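Local structure of Sodium/calcium exchanger membrane region domain-containing protein (Archaeoglobus fulgidus, 4KPP) at residues 82-85 with 86-90; 93-96 with 97-101; 239-242 with 243-246; 348-351 with 352-356. The protein probably exchanges protons for calcium ions across the membrane, as an H+/Ca2+ antiporter of the sodium/calcium exchanger family. One frame throughout, in Å; residues are numbered along the deposited sequence.

How the contacts relate
Contact 1 is the most buried of the four, a run of regular helix inside helix 76-91, with one lysine-on-tyrosine contact at its less buried side. Contacts 2, 3 and 4 are only partly buried and sit at helix ends. Contact 2 turns the chain from helix 76-91 into helix 96-127 with glycines and aromatics, and contact 3 starts helix 242-267 with an aspartate cap. Contact 4 ends helix 338-353 in apolar packing and a Pro-Gly exit. The first three all touch: Lys88 lies on Tyr96, Tyr99 and His98 meet Phe243, and Phe85 reaches Val246. Contact 4 touches none of them, its nearest atoms being about 5 Å from contact 3.

Contact 1. Residues 82-85 with 86-90; sequences DGYF and AWKAG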
# COMPACT_ATOMS: atom_id res chain seq x y z
N ASP A 82 -8.91 0.51 5.93
CA ASP A 82 -9.57 1.57 5.17
C ASP A 82 -10.97 1.12 4.77
O ASP A 82 -11.90 1.93 4.71
CB ASP A 82 -8.76 1.93 3.93
CG ASP A 82 -9.07 3.32 3.42
OD1 ASP A 82 -9.96 3.98 3.99
OD2 ASP A 82 -8.42 3.75 2.44
N GLY A 83 -11.11 -0.17 4.49
CA GLY A 83 -12.40 -0.75 4.17
C GLY A 83 -13.37 -0.64 5.33
O GLY A 83 -14.57 -0.41 5.13
N TYR A 84 -12.87 -0.81 6.55
CA TYR A 84 -13.70 -0.68 7.74
C TYR A 84 -14.24 0.74 7.87
O TYR A 84 -15.42 0.93 8.16
CB TYR A 84 -12.93 -1.05 9.01
CG TYR A 84 -13.67 -0.68 10.28
CD1 TYR A 84 -14.70 -1.48 10.77
CD2 TYR A 84 -13.35 0.47 10.99
CE1 TYR A 84 -15.38 -1.14 11.92
CE2 TYR A 84 -14.03 0.82 12.14
CZ TYR A 84 -15.05 0.01 12.60
OH TYR A 84 -15.73 0.35 13.74
N PHE A 85 -13.37 1.72 7.65
CA PHE A 85 -13.76 3.13 7.68
C PHE A 85 -14.82 3.44 6.63
O PHE A 85 -15.76 4.18 6.89
CB PHE A 85 -12.54 4.02 7.44
CG PHE A 85 -11.59 4.08 8.60
CD1 PHE A 85 -12.07 4.07 9.90
CD2 PHE A 85 -10.23 4.15 8.39
CE1 PHE A 85 -11.21 4.13 10.97
CE2 PHE A 85 -9.35 4.21 9.46
CZ PHE A 85 -9.84 4.20 10.75
N ALA A 86 -14.65 2.88 5.44
CA ALA A 86 -15.62 3.08 4.37
C ALA A 86 -16.96 2.40 4.69
O ALA A 86 -18.02 2.93 4.37
CB ALA A 86 -15.07 2.60 3.03
N TRP A 87 -16.90 1.23 5.33
CA TRP A 87 -18.11 0.53 5.72
C TRP A 87 -18.90 1.33 6.74
O TRP A 87 -20.11 1.51 6.61
CB TRP A 87 -17.80 -0.87 6.28
CG TRP A 87 -19.05 -1.64 6.63
CD1 TRP A 87 -19.74 -1.60 7.81
CD2 TRP A 87 -19.75 -2.56 5.78
NE1 TRP A 87 -20.83 -2.44 7.75
CE2 TRP A 87 -20.86 -3.04 6.52
CE3 TRP A 87 -19.56 -3.02 4.48
CZ2 TRP A 87 -21.76 -3.96 5.99
CZ3 TRP A 87 -20.46 -3.93 3.96
CH2 TRP A 87 -21.55 -4.39 4.71
N LYS A 88 -18.21 1.82 7.77
CA LYS A 88 -18.84 2.66 8.78
C LYS A 88 -19.36 3.95 8.17
O LYS A 88 -20.41 4.45 8.57
CB LYS A 88 -17.86 2.96 9.91
CG LYS A 88 -17.30 1.71 10.60
CD LYS A 88 -18.39 0.90 11.28
CE LYS A 88 -19.09 1.70 12.37
NZ LYS A 88 -20.15 0.91 13.05
N ALA A 89 -18.64 4.48 7.19
CA ALA A 89 -19.04 5.71 6.51
C ALA A 89 -20.41 5.60 5.85
O ALA A 89 -21.20 6.55 5.89
CB ALA A 89 -17.99 6.11 5.47
N GLY A 90 -20.71 4.45 5.26
CA GLY A 90 -21.96 4.27 4.54
C GLY A 90 -23.08 3.77 5.43
O GLY A 90 -24.25 4.07 5.19
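Ala86 hooks onto the turn before it through its backbone, Ala86 N giving its hydrogen to Asp82 O at 3.0 Å, while its methyl rests against the carbonyl oxygens of Asp82 and Gly83. The same methyl side meets Ile296 of helix 288-299. Trp87 N follows with a bond to Gly83 O of 2.9 Å. Of the Trp87 side chain, CB alone stays close to 82-85: with CG swung opposite the backbone N (chi1 -177°), the indole leads off to the surface. Trp87 O is hydrogen-bonded to the hydroxyls of Ser91 and Ser300. This i to i+4 pairing is that of a regular alpha-helix, here helix 76-91 in the first of the two exchanger-family regions.

Lys88 adds a side-chain contact to the pattern. Its backbone bond to Tyr84 O is nearly straight at 171°, and its CG sits over one face of the Tyr84 ring, 3.7 Å from the centroid, in a CH-pi contact. Bends at chi2 and chi3 carry the chain on across the ring, and Lys88 CD comes within 3.7 Å of Tyr84 OH. Put an alanine at the place of Tyr84, and the lysine methylenes would probably lose the flat surface they lie on, leaving the outer part of the chain less restrained. Tyr96 of helix 96-127 also touches Lys88.

Ala89 N bonds to Phe85 O at 2.9 Å, and its methyl packs against that same oxygen, 3.3 Å from Ala89 CB to Phe85 O. The Phe85 side chain itself packs on Asn103 and Ser228. Gly90 N completes the run with a bond back to Ala86 O of 3.2 Å.

Contact 2. Residues 93-96 with 97-101; sequences GGEY and VHYAT
Gly94 O takes the hydrogen of Val97 N at 3.3 Å, the donor standing well above the carbonyl plane, as the chain comes out of a type II' beta turn running from Gly93 to Tyr96. The positive phi of Gly94 (67°) suits the second place of such a turn, and at Gly93 a side chain would jam against the preceding carbonyl oxygen. From there the helix takes over: Tyr99 N bonds to Glu95 O at 3.1 Å, with a weak second bond from His98 N to the same oxygen. Ala100 N reaches Tyr96 O.

Tyr99 folds back over the turn. Its CG, opposite the carbonyl carbon (chi1 -67°), brings one ring face over Glu95 O, 3.3 Å above the plane, and Glu95 CB makes a CH-pi contact with the ring, 4.1 Å from its centroid. A water lies 2.6 Å from Tyr99 OH and donates a weak bond to Glu95 OE1. The edge of Tyr99 points at the face of Tyr96 in an offset edge-to-face pair, with centroids 5.9 Å apart. The Glu95 carboxylate meets the His98 ring at its edge, Glu95 OE1 3.7 Å from His98 CD2. A leucine in place of Tyr99 would probably strand the water without its phenol partner and take away the edge that Tyr96 receives.

Around this helix start, Tyr96 packs back onto Phe85 and Ala89 of helix 76-91, Tyr99 meets Phe243 of helix 242-267 edge-to-face, and His98 touches Gln313 of helix 311-331.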
# COMPACT_ATOMS: atom_id res chain seq x y z
N GLY A 93 -22.16 6.81 8.81
CA GLY A 93 -21.92 8.18 8.40
C GLY A 93 -21.05 8.91 9.40
O GLY A 93 -20.16 8.31 10.02
N GLY A 94 -21.30 10.20 9.57
CA GLY A 94 -20.54 11.00 10.51
C GLY A 94 -19.09 11.16 10.08
O GLY A 94 -18.80 11.31 8.90
N GLU A 95 -18.19 11.10 11.06
CA GLU A 95 -16.77 11.34 10.82
C GLU A 95 -16.11 10.27 9.96
O GLU A 95 -15.06 10.50 9.37
CB GLU A 95 -16.03 11.49 12.15
CG GLU A 95 -16.38 12.74 12.92
CD GLU A 95 -16.09 14.01 12.13
OE1 GLU A 95 -14.90 14.27 11.84
OE2 GLU A 95 -17.04 14.73 11.78
N TYR A 96 -16.74 9.10 9.88
CA TYR A 96 -16.18 7.99 9.11
C TYR A 96 -16.09 8.31 7.61
O TYR A 96 -15.30 7.70 6.89
CB TYR A 96 -16.97 6.70 9.35
CG TYR A 96 -16.83 6.15 10.76
CD1 TYR A 96 -15.65 5.55 11.18
CD2 TYR A 96 -17.89 6.24 11.67
CE1 TYR A 96 -15.52 5.05 12.47
CE2 TYR A 96 -17.76 5.73 12.96
CZ TYR A 96 -16.58 5.14 13.35
OH TYR A 96 -16.44 4.64 14.62
N VAL A 97 -16.90 9.26 7.16
CA VAL A 97 -16.84 9.73 5.78
C VAL A 97 -15.48 10.35 5.46
O VAL A 97 -14.88 10.06 4.43
CB VAL A 97 -17.93 10.78 5.49
CG1 VAL A 97 -17.81 11.31 4.08
CG2 VAL A 97 -19.33 10.19 5.73
N HIS A 98 -14.99 11.19 6.37
CA HIS A 98 -13.69 11.83 6.19
C HIS A 98 -12.56 10.83 6.43
O HIS A 98 -11.55 10.87 5.74
CB HIS A 98 -13.53 13.02 7.13
CG HIS A 98 -14.73 13.91 7.20
ND1 HIS A 98 -15.20 14.62 6.12
CD2 HIS A 98 -15.57 14.20 8.23
CE1 HIS A 98 -16.27 15.31 6.47
NE2 HIS A 98 -16.51 15.07 7.75
N TYR A 99 -12.75 9.95 7.41
CA TYR A 99 -11.71 8.99 7.79
C TYR A 99 -11.31 8.07 6.64
O TYR A 99 -10.14 7.72 6.49
CB TYR A 99 -12.13 8.16 9.00
CG TYR A 99 -12.27 8.95 10.29
CD1 TYR A 99 -11.75 10.23 10.42
CD2 TYR A 99 -12.92 8.39 11.39
CE1 TYR A 99 -11.88 10.94 11.61
CE2 TYR A 99 -13.06 9.10 12.58
CZ TYR A 99 -12.54 10.37 12.68
OH TYR A 99 -12.68 11.06 13.87
N ALA A 100 -12.29 7.69 5.82
CA ALA A 100 -12.04 6.78 4.71
C ALA A 100 -11.05 7.37 3.72
O ALA A 100 -10.14 6.68 3.25
CB ALA A 100 -13.35 6.43 4.00
N THR A 101 -11.22 8.65 3.43
CA THR A 101 -10.34 9.32 2.47
C THR A 101 -9.02 9.73 3.12
O THR A 101 -7.96 9.63 2.49
CB THR A 101 -11.02 10.54 1.84
OG1 THR A 101 -12.29 10.16 1.30
CG2 THR A 101 -10.14 11.10 0.72
O HOH W 1 -12.42 13.58 14.21

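Contact 3. Residues 239-242 with 243-246; sequences GIDE and FLAV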
# COMPACT_ATOMS: atom_id res chain seq x y z
N GLY A 239 -5.00 13.90 24.10
CA GLY A 239 -5.30 15.19 23.52
C GLY A 239 -5.13 15.23 22.02
O GLY A 239 -5.24 16.30 21.40
N ILE A 240 -4.88 14.07 21.42
CA ILE A 240 -4.51 13.99 20.01
C ILE A 240 -5.70 13.96 19.05
O ILE A 240 -6.67 13.23 19.26
CB ILE A 240 -3.57 12.79 19.75
CG1 ILE A 240 -3.69 12.31 18.29
CG2 ILE A 240 -3.87 11.66 20.72
CD1 ILE A 240 -2.35 12.17 17.58
N ASP A 241 -5.62 14.78 18.00
CA ASP A 241 -6.62 14.82 16.94
C ASP A 241 -6.76 13.46 16.26
O ASP A 241 -5.77 12.82 15.92
CB ASP A 241 -6.24 15.89 15.92
CG ASP A 241 -7.17 15.91 14.71
OD1 ASP A 241 -8.32 15.43 14.82
OD2 ASP A 241 -6.75 16.42 13.66
N GLU A 242 -8.01 13.04 16.06
CA GLU A 242 -8.30 11.74 15.49
C GLU A 242 -7.81 11.59 14.05
O GLU A 242 -7.53 10.48 13.60
CB GLU A 242 -9.81 11.46 15.55
CG GLU A 242 -10.36 11.32 16.96
CD GLU A 242 -11.87 11.38 17.00
OE1 GLU A 242 -12.43 12.42 16.60
OE2 GLU A 242 -12.51 10.39 17.41
N PHE A 243 -7.70 12.70 13.34
CA PHE A 243 -7.24 12.67 11.95
C PHE A 243 -5.79 12.24 11.85
O PHE A 243 -5.39 11.61 10.87
CB PHE A 243 -7.44 14.02 11.27
CG PHE A 243 -8.81 14.22 10.70
CD1 PHE A 243 -9.19 13.57 9.53
CD2 PHE A 243 -9.73 15.04 11.34
CE1 PHE A 243 -10.46 13.74 9.01
CE2 PHE A 243 -11.00 15.22 10.82
CZ PHE A 243 -11.37 14.57 9.65
N LEU A 244 -5.00 12.56 12.87
CA LEU A 244 -3.60 12.16 12.89
C LEU A 244 -3.47 10.65 13.06
O LEU A 244 -2.59 10.02 12.47
CB LEU A 244 -2.86 12.90 14.00
CG LEU A 244 -2.87 14.43 13.93
CD1 LEU A 244 -2.13 15.03 15.12
CD2 LEU A 244 -2.29 14.94 12.62
N ALA A 245 -4.36 10.07 13.86
CA ALA A 245 -4.36 8.63 14.08
C ALA A 245 -4.83 7.89 12.83
O ALA A 245 -4.20 6.93 12.39
CB ALA A 245 -5.24 8.28 15.28
N VAL A 246 -5.94 8.35 12.27
CA VAL A 246 -6.52 7.75 11.07
C VAL A 246 -5.58 7.85 9.86
O VAL A 246 -5.44 6.91 9.09
CB VAL A 246 -7.87 8.42 10.72
CG1 VAL A 246 -8.34 8.02 9.32
CG2 VAL A 246 -8.92 8.08 11.76
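Asp241 caps the start of the helix by turning its carboxylate back to the amide of Phe243: Asp241 OD1 accepts from Phe243 N at 3.2 Å in an almost straight bond, 174°. The N-H comes from above the carboxylate plane, not within it. The aspartate gets there with CG opposite its own backbone N (chi1 175°), which swings the carboxylate forward along the chain. Asp241 OD2 then lies 3.5 Å from Phe243 CB, while Asp241 OD1 stands at the edge of the ring, 3.8 Å from Phe243 CD2.

The backbone carries the cap onward. Leu244 N bonds to Asp241 O at 3.2 Å, and Val246 N to Glu242 O at 3.0 Å, the latter an ordinary helical bond. This is an N-cap: the side chain of Asp241 serves an amide that has no helical carbonyl before it, and its negative charge would be expected to sit well at the positive end of the helix. Ile240, just ahead of the cap, lays its CD1 on Leu244, 3.7 Å from Leu244 CB, although Ile240 is poorly ordered.

Farther out, Glu242 OE2 forms a salt bridge with Arg236 of helix 224-237. Ala245 and Val246 rest on Leu231 and Leu232 of that same helix, while Phe243 packs on His98 and Ala102 of helix 96-127, so the new helix 242-267 begins wedged against both.

Contact 4. Residues 348-351 with 352-356; sequences FIVQ and LLFPG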
# COMPACT_ATOMS: atom_id res chain seq x y z
N PHE A 348 7.54 15.61 2.33
CA PHE A 348 6.52 14.89 3.08
C PHE A 348 6.44 15.37 4.53
O PHE A 348 5.40 15.83 4.98
CB PHE A 348 6.77 13.38 3.03
CG PHE A 348 5.86 12.59 3.93
CD1 PHE A 348 4.57 12.28 3.53
CD2 PHE A 348 6.30 12.16 5.18
CE1 PHE A 348 3.73 11.56 4.36
CE2 PHE A 348 5.46 11.44 6.01
CZ PHE A 348 4.18 11.13 5.60
N ILE A 349 7.55 15.25 5.25
CA ILE A 349 7.58 15.56 6.67
C ILE A 349 7.34 17.04 6.98
O ILE A 349 6.83 17.38 8.05
CB ILE A 349 8.89 15.09 7.36
CG1 ILE A 349 10.12 15.62 6.61
CG2 ILE A 349 8.92 13.57 7.45
CD1 ILE A 349 10.71 16.88 7.21
N VAL A 350 7.70 17.91 6.05
CA VAL A 350 7.46 19.34 6.21
C VAL A 350 5.96 19.61 6.32
O VAL A 350 5.52 20.39 7.17
CB VAL A 350 8.07 20.17 5.06
CG1 VAL A 350 7.41 21.53 4.96
CG2 VAL A 350 9.57 20.32 5.26
N GLN A 351 5.18 18.95 5.47
CA GLN A 351 3.73 19.10 5.47
C GLN A 351 3.14 18.55 6.76
O GLN A 351 2.13 19.05 7.27
CB GLN A 351 3.11 18.39 4.26
CG GLN A 351 1.62 18.67 4.05
CD GLN A 351 0.72 17.62 4.68
OE1 GLN A 351 0.97 16.41 4.55
NE2 GLN A 351 -0.33 18.06 5.35
N LEU A 352 3.78 17.51 7.28
CA LEU A 352 3.32 16.84 8.49
C LEU A 352 3.70 17.64 9.74
O LEU A 352 2.96 17.66 10.72
CB LEU A 352 3.90 15.43 8.55
CG LEU A 352 3.50 14.55 9.73
CD1 LEU A 352 2.00 14.59 9.93
CD2 LEU A 352 3.98 13.13 9.51
N LEU A 353 4.86 18.30 9.69
CA LEU A 353 5.34 19.08 10.82
C LEU A 353 4.87 20.53 10.79
O LEU A 353 5.07 21.28 11.75
CB LEU A 353 6.87 19.01 10.91
CG LEU A 353 7.47 17.64 11.21
CD1 LEU A 353 8.98 17.71 11.29
CD2 LEU A 353 6.89 17.06 12.50
N PHE A 354 4.24 20.92 9.69
CA PHE A 354 3.65 22.25 9.57
C PHE A 354 2.22 22.13 9.04
O PHE A 354 1.99 22.26 7.84
CB PHE A 354 4.48 23.14 8.64
CG PHE A 354 5.83 23.51 9.19
CD1 PHE A 354 5.96 23.97 10.49
CD2 PHE A 354 6.97 23.39 8.41
CE1 PHE A 354 7.20 24.31 11.01
CE2 PHE A 354 8.21 23.73 8.92
CZ PHE A 354 8.33 24.19 10.21
N PRO A 355 1.26 21.89 9.95
CA PRO A 355 -0.14 21.69 9.56
C PRO A 355 -0.79 22.98 9.05
O PRO A 355 -0.26 24.06 9.29
CB PRO A 355 -0.80 21.25 10.87
CG PRO A 355 0.03 21.89 11.94
CD PRO A 355 1.44 21.88 11.41
N GLY A 356 -1.90 22.85 8.34
CA GLY A 356 -2.62 24.02 7.85
C GLY A 356 -2.96 23.98 6.37
O GLY A 356 -2.28 23.32 5.59
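The carbonyls of Phe348, Ile349 and Val350 accept the last backbone bonds of the helix, from the amides of Leu352, Leu353 and Phe354. Leu353 N bonds to Ile349 O at 2.7 Å, and Leu352 N to Phe348 O at 3.3 Å. The third, from Phe354 N to Val350 O, is weak, for Phe354 is where the chain leaves helical geometry (phi -131°).

Helix 338-353 thus ends here, and the extended backbone of Phe354 and Pro355 leads to Gly356, the N-cap position of helix 357-377. Pro355, lacking an amide hydrogen, can offer no further helical bond to Gln351 O. At the backbone angles of Gly356 (phi 130°, psi 154°) a side chain would be jammed against the preceding carbonyl oxygen.

Apolar contacts run between the same turns. Phe348 and Leu352 lie side by side and point the same way, Phe348 CE2 being 4.2 Å from Leu352 CD2. Val350 CG1 meets the edge of the Phe354 ring in its plane, 3.9 Å from Phe354 CD2. Leu353, its CG beside its own backbone N, leans on a carbonyl, with Leu353 CG 3.2 Å from Ile349 O.

Polar and aromatic links go outward to other helices. Gln351 OE1 is hydrogen-bonded to Arg109 of helix 96-127, which also touches Phe348. The Phe348 ring meets that of Trp248 with the planes nearly perpendicular, and the side chain of Phe348 lies about 11 Å from that of Ile330, a calcium-binding residue.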